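Local atomic coordinates of competence/damage-inducible protein CinA (Agrobacterium tumefaciens, PDB entry 2A9S), a protein that is of unproven function but belongs to the CinA competence/damage-inducible family, whose relatives include enzymes with nicotinamide mononucleotide deamidase activity, which it may share. Residues V124-H138 / T154-A168. Numbering follows the deposited sequence.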
loop_
_atom_site.group_PDB
_atom_site.type_symbol
_atom_site.label_atom_id
_atom_site.label_comp_id
_atom_site.label_asym_id
_atom_site.label_seq_id
_atom_site.Cartn_x
_atom_site.Cartn_y
_atom_site.Cartn_z
ATOM N N VAL A 124 -11.589 9.650 11.059
ATOM C CA VAL A 124 -10.513 8.690 10.836
ATOM C C VAL A 124 -9.942 8.336 12.209
ATOM O O VAL A 124 -9.683 9.228 13.016
ATOM C CB VAL A 124 -9.365 9.264 9.944
ATOM C CG1 VAL A 124 -8.174 8.244 9.826
ATOM C CG2 VAL A 124 -9.862 9.691 8.553
ATOM N N HIS A 125 -9.761 7.049 12.455
ATOM C CA HIS A 125 -9.099 6.575 13.668
ATOM C C HIS A 125 -7.680 6.149 13.279
ATOM O O HIS A 125 -7.507 5.383 12.328
ATOM C CB HIS A 125 -9.866 5.405 14.278
ATOM C CG HIS A 125 -11.107 5.833 15.015
ATOM N ND1 HIS A 125 -11.066 6.352 16.291
ATOM C CD2 HIS A 125 -12.399 5.894 14.623
ATOM C CE1 HIS A 125 -12.285 6.678 16.674
ATOM N NE2 HIS A 125 -13.117 6.398 15.687
ATOM N N LEU A 126 -6.689 6.673 14.003
ATOM C CA LEU A 126 -5.285 6.337 13.745
ATOM C C LEU A 126 -4.696 5.775 15.024
ATOM O O LEU A 126 -4.980 6.271 16.140
ATOM C CB LEU A 126 -4.467 7.558 13.286
ATOM C CG LEU A 126 -4.910 8.328 12.042
ATOM C CD1 LEU A 126 -5.906 9.436 12.425
ATOM C CD2 LEU A 126 -3.701 8.911 11.343
ATOM N N ALA A 127 -3.845 4.758 14.866
ATOM C CA ALA A 127 -3.176 4.156 16.031
ATOM C C ALA A 127 -1.757 3.811 15.619
ATOM O O ALA A 127 -1.523 3.322 14.505
ATOM C CB ALA A 127 -3.914 2.918 16.507
ATOM N N THR A 128 -0.813 4.068 16.514
ATOM C CA THR A 128 0.553 3.583 16.326
ATOM C C THR A 128 0.958 2.729 17.524
ATOM O O THR A 128 0.616 3.067 18.673
ATOM C CB THR A 128 1.555 4.734 16.143
ATOM O OG1 THR A 128 1.463 5.626 17.265
ATOM C CG2 THR A 128 1.261 5.516 14.877
ATOM N N LYS A 129 1.675 1.635 17.274
ATOM C CA LYS A 129 2.138 0.777 18.377
ATOM C C LYS A 129 3.633 0.448 18.270
ATOM O O LYS A 129 4.178 0.376 17.174
ATOM C CB LYS A 129 1.288 -0.482 18.464
ATOM C CG LYS A 129 1.579 -1.351 19.693
ATOM C CD LYS A 129 0.592 -2.475 19.836
ATOM C CE LYS A 129 0.924 -3.255 21.109
ATOM N NZ LYS A 129 -0.171 -4.193 21.457
ATOM N N ALA A 130 4.296 0.328 19.424
ATOM C CA ALA A 130 5.719 -0.045 19.497
ATOM C C ALA A 130 5.838 -1.399 20.186
ATOM O O ALA A 130 4.935 -1.806 20.910
ATOM C CB ALA A 130 6.493 0.977 20.279
ATOM N N ARG A 131 6.946 -2.090 19.941
ATOM C CA ARG A 131 7.208 -3.415 20.525
ATOM C C ARG A 131 7.156 -3.456 22.063
ATOM O O ARG A 131 6.834 -4.499 22.647
ATOM C CB ARG A 131 8.573 -3.934 20.058
ATOM C CG ARG A 131 8.682 -4.228 18.578
ATOM C CD ARG A 131 8.055 -5.560 18.261
ATOM N NE ARG A 131 8.118 -5.842 16.830
ATOM C CZ ARG A 131 7.747 -6.981 16.252
ATOM N NH1 ARG A 131 7.332 -8.018 16.978
ATOM N NH2 ARG A 131 7.834 -7.092 14.931
ATOM N N ASN A 132 7.489 -2.332 22.708
ATOM C CA ASN A 132 7.459 -2.208 24.176
ATOM C C ASN A 132 6.037 -2.065 24.739
ATOM O O ASN A 132 5.832 -1.903 25.959
ATOM C CB ASN A 132 8.330 -1.023 24.623
ATOM C CG ASN A 132 7.706 0.321 24.290
ATOM O OD1 ASN A 132 6.608 0.397 23.724
ATOM N ND2 ASN A 132 8.399 1.402 24.669
ATOM N N GLY A 133 5.053 -2.097 23.848
ATOM C CA GLY A 133 3.651 -1.969 24.254
ATOM C C GLY A 133 3.062 -0.570 24.192
ATOM O O GLY A 133 1.836 -0.421 24.235
ATOM N N ASN A 134 3.901 0.458 24.083
ATOM C CA ASN A 134 3.385 1.839 23.972
ATOM C C ASN A 134 2.452 2.010 22.748
ATOM O O ASN A 134 2.812 1.622 21.631
ATOM C CB ASN A 134 4.537 2.845 23.927
ATOM C CG ASN A 134 4.099 4.272 24.269
ATOM O OD1 ASN A 134 3.040 4.495 24.869
ATOM N ND2 ASN A 134 4.915 5.250 23.867
ATOM N N VAL A 135 1.240 2.527 22.982
ATOM C CA VAL A 135 0.275 2.798 21.908
ATOM C C VAL A 135 -0.156 4.262 21.929
ATOM O O VAL A 135 -0.402 4.828 23.002
ATOM C CB VAL A 135 -0.982 1.903 22.021
ATOM C CG1 VAL A 135 -1.981 2.236 20.919
ATOM C CG2 VAL A 135 -0.600 0.427 21.951
ATOM N N LEU A 136 -0.263 4.883 20.756
ATOM C CA LEU A 136 -0.883 6.210 20.646
ATOM C C LEU A 136 -2.087 6.106 19.716
ATOM O O LEU A 136 -2.007 5.420 18.697
ATOM C CB LEU A 136 0.097 7.219 20.048
ATOM C CG LEU A 136 1.396 7.403 20.817
ATOM C CD1 LEU A 136 2.294 8.361 20.045
ATOM C CD2 LEU A 136 1.078 7.900 22.249
ATOM N N HIS A 137 -3.190 6.753 20.082
ATOM C CA HIS A 137 -4.385 6.807 19.213
ATOM C C HIS A 137 -4.925 8.229 19.101
ATOM O O HIS A 137 -4.937 8.977 20.075
ATOM C CB HIS A 137 -5.476 5.816 19.666
ATOM C CG HIS A 137 -6.849 6.117 19.122
ATOM N ND1 HIS A 137 -7.766 6.885 19.813
ATOM C CD2 HIS A 137 -7.461 5.754 17.965
ATOM C CE1 HIS A 137 -8.891 6.958 19.120
ATOM N NE2 HIS A 137 -8.731 6.292 17.991
ATOM N N HIS A 138 -5.330 8.614 17.900
ATOM C CA HIS A 138 -6.001 9.894 17.690
ATOM C C HIS A 138 -7.225 9.656 16.860
ATOM O O HIS A 138 -7.163 8.925 15.886
ATOM C CB HIS A 138 -5.121 10.861 16.930
ATOM C CG HIS A 138 -4.044 11.467 17.756
ATOM N ND1 HIS A 138 -4.255 12.574 18.558
ATOM C CD2 HIS A 138 -2.742 11.125 17.912
ATOM C CE1 HIS A 138 -3.124 12.885 19.169
ATOM N NE2 HIS A 138 -2.192 12.021 18.796
ATOM N N THR A 154 -4.998 12.339 6.330
ATOM C CA THR A 154 -4.703 11.128 7.108
ATOM C C THR A 154 -3.219 10.733 7.033
ATOM O O THR A 154 -2.597 10.388 8.067
ATOM C CB THR A 154 -5.630 9.944 6.687
ATOM O OG1 THR A 154 -6.994 10.312 6.933
ATOM C CG2 THR A 154 -5.317 8.647 7.501
ATOM N N VAL A 155 -2.652 10.785 5.829
ATOM C CA VAL A 155 -1.217 10.488 5.639
ATOM C C VAL A 155 -0.390 11.405 6.535
ATOM O O VAL A 155 0.472 10.930 7.294
ATOM C CB VAL A 155 -0.759 10.587 4.138
ATOM C CG1 VAL A 155 0.766 10.508 4.048
ATOM C CG2 VAL A 155 -1.432 9.483 3.240
ATOM N N ARG A 156 -0.686 12.713 6.484
ATOM C CA ARG A 156 0.010 13.674 7.335
ATOM C C ARG A 156 -0.041 13.266 8.829
ATOM O O ARG A 156 0.997 13.126 9.516
ATOM C CB ARG A 156 -0.579 15.074 7.140
ATOM C CG ARG A 156 0.129 16.111 8.074
ATOM C CD ARG A 156 -0.419 17.511 7.883
ATOM N NE ARG A 156 -0.173 17.986 6.532
ATOM C CZ ARG A 156 -1.127 18.156 5.619
ATOM N NH1 ARG A 156 -2.400 17.930 5.950
ATOM N NH2 ARG A 156 -0.817 18.573 4.385
ATOM N N THR A 157 -1.241 13.059 9.351
ATOM C CA THR A 157 -1.370 12.727 10.774
ATOM C C THR A 157 -0.644 11.417 11.110
ATOM O O THR A 157 -0.010 11.326 12.161
ATOM C CB THR A 157 -2.850 12.647 11.185
ATOM O OG1 THR A 157 -3.520 13.861 10.788
ATOM C CG2 THR A 157 -2.987 12.416 12.704
ATOM N N ALA A 158 -0.756 10.415 10.229
ATOM C CA ALA A 158 -0.091 9.114 10.396
ATOM C C ALA A 158 1.427 9.305 10.569
ATOM O O ALA A 158 2.059 8.722 11.482
ATOM C CB ALA A 158 -0.387 8.248 9.187
ATOM N N LEU A 159 2.001 10.153 9.715
ATOM C CA LEU A 159 3.449 10.415 9.758
ATOM C C LEU A 159 3.845 11.177 11.024
ATOM O O LEU A 159 4.846 10.826 11.664
ATOM C CB LEU A 159 3.914 11.125 8.476
ATOM C CG LEU A 159 3.662 10.316 7.169
ATOM C CD1 LEU A 159 4.245 11.093 6.005
ATOM C CD2 LEU A 159 4.223 8.865 7.190
ATOM N N GLU A 160 3.036 12.166 11.407
ATOM C CA GLU A 160 3.206 12.892 12.680
ATOM C C GLU A 160 3.253 11.946 13.874
ATOM O O GLU A 160 4.132 12.062 14.749
ATOM C CB GLU A 160 2.087 13.930 12.860
ATOM C CG GLU A 160 2.228 15.095 11.874
ATOM C CD GLU A 160 1.005 16.018 11.873
ATOM O OE1 GLU A 160 -0.042 15.652 12.467
ATOM O OE2 GLU A 160 1.099 17.116 11.280
ATOM N N MET A 161 2.342 10.977 13.888
ATOM C CA MET A 161 2.273 9.989 14.955
ATOM C C MET A 161 3.460 9.034 15.016
ATOM O O MET A 161 3.917 8.698 16.123
ATOM C CB MET A 161 0.963 9.204 14.884
ATOM C CG MET A 161 -0.261 10.061 15.187
ATOM S SD MET A 161 -1.805 9.194 14.837
ATOM C CE MET A 161 -1.764 7.845 16.032
ATOM N N LEU A 162 3.948 8.566 13.864
ATOM C CA LEU A 162 5.175 7.753 13.840
ATOM C C LEU A 162 6.336 8.513 14.493
ATOM O O LEU A 162 7.087 7.952 15.321
ATOM C CB LEU A 162 5.546 7.351 12.413
ATOM C CG LEU A 162 4.744 6.177 11.864
ATOM C CD1 LEU A 162 5.113 5.969 10.354
ATOM C CD2 LEU A 162 5.028 4.929 12.681
ATOM N N ILE A 163 6.488 9.779 14.124
ATOM C CA ILE A 163 7.522 10.621 14.738
ATOM C C ILE A 163 7.332 10.701 16.248
ATOM O O ILE A 163 8.291 10.495 17.000
ATOM C CB ILE A 163 7.576 12.025 14.112
ATOM C CG1 ILE A 163 8.021 11.907 12.659
ATOM C CG2 ILE A 163 8.534 12.969 14.928
ATOM C CD1 ILE A 163 7.640 13.091 11.746
ATOM N N ALA A 164 6.096 10.950 16.692
ATOM C CA ALA A 164 5.794 11.069 18.122
ATOM C C ALA A 164 6.056 9.777 18.887
ATOM O O ALA A 164 6.608 9.807 20.009
ATOM C CB ALA A 164 4.356 11.525 18.328
ATOM N N LEU A 165 5.667 8.647 18.290
ATOM C CA LEU A 165 5.871 7.328 18.898
ATOM C C LEU A 165 7.358 7.053 19.065
ATOM O O LEU A 165 7.758 6.533 20.107
ATOM C CB LEU A 165 5.205 6.212 18.090
ATOM C CG LEU A 165 5.255 4.785 18.660
ATOM C CD1 LEU A 165 4.317 4.629 19.850
ATOM C CD2 LEU A 165 4.879 3.783 17.557
ATOM N N ASN A 166 8.173 7.433 18.073
ATOM C CA ASN A 166 9.628 7.310 18.221
ATOM C C ASN A 166 10.240 8.194 19.323
ATOM O O ASN A 166 11.117 7.750 20.074
ATOM C CB ASN A 166 10.349 7.599 16.921
ATOM C CG ASN A 166 11.865 7.376 17.040
ATOM O OD1 ASN A 166 12.314 6.388 17.637
ATOM N ND2 ASN A 166 12.644 8.293 16.491
ATOM N N GLN A 167 9.793 9.451 19.385
ATOM C CA GLN A 167 10.233 10.399 20.428
ATOM C C GLN A 167 10.026 9.796 21.804
ATOM O O GLN A 167 10.906 9.880 22.670
ATOM C CB GLN A 167 9.445 11.706 20.329
ATOM C CG GLN A 167 9.789 12.558 19.128
ATOM C CD GLN A 167 8.959 13.848 19.066
ATOM O OE1 GLN A 167 7.876 13.957 19.678
ATOM N NE2 GLN A 167 9.465 14.834 18.316
ATOM N N ALA A 168 8.872 9.163 21.985
ATOM C CA ALA A 168 8.499 8.484 23.220
ATOM C C ALA A 168 9.280 7.181 23.523
ATOM O O ALA A 168 8.924 6.451 24.445
ATOM C CB ALA A 168 6.990 8.210 23.216
HETATM O O HOH W 1 7.487 4.203 24.247
#
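Val124 and Thr154 meet tip to tip, Val124 CG2 lying 3.4 Å from Thr154 OG1, a hydroxyl already hydrogen-bonded to Ile150 O one helical turn back. Two residues on, Leu126 divides its work: CD2 packs against the helix backbone at 3.5 Å from Ala158 N and also touches Thr157, while CB meets Met161 SD. At Thr128 the torsion (chi1 56°) sends CG2 onto Met161 CB, 3.7 Å away, and lays OG1 against Leu165 CB and CD2; this buried hydroxyl has no hydrogen-bonding partner in the model. Leu165 CD2 also reaches Lys129 O (3.5 Å) and the methyl of Ala130.

Past the type I turn from Ala130 to Gly133, where Asn132 OD1 accepts from Asn134 N in an Asx turn, Asn134 ND2 lies beside Ala168 CB. One water accepts from Asn132 ND2, weakly from Asn134 ND2, and donates to Ala168 O (2.7 Å), tying the hairpin to the residue just past the helix's C-terminal end. Leu136 CD1 then rests on Ala164 and Leu165, and His138 CD2 approaches Met161 SD obliquely at 3.7 Å. Bent at chi3 (65°), Met161 lays its CE over the two paired strands, 3.6 Å from both Leu126 O and Leu136 O.

Alternate strand residues face the helix, and its shallow -27° crossing, 8.7 Å from strand 124-130, keeps them in step with successive turns: an alpha/beta layer in which the C-terminal helix packs on one face of the mixed sheet, over its antiparallel hairpin strands. With no direct hydrogen bond across 705 Å² of buried surface, adhesion rests on apolar packing, supplemented at the turn by the water bridge.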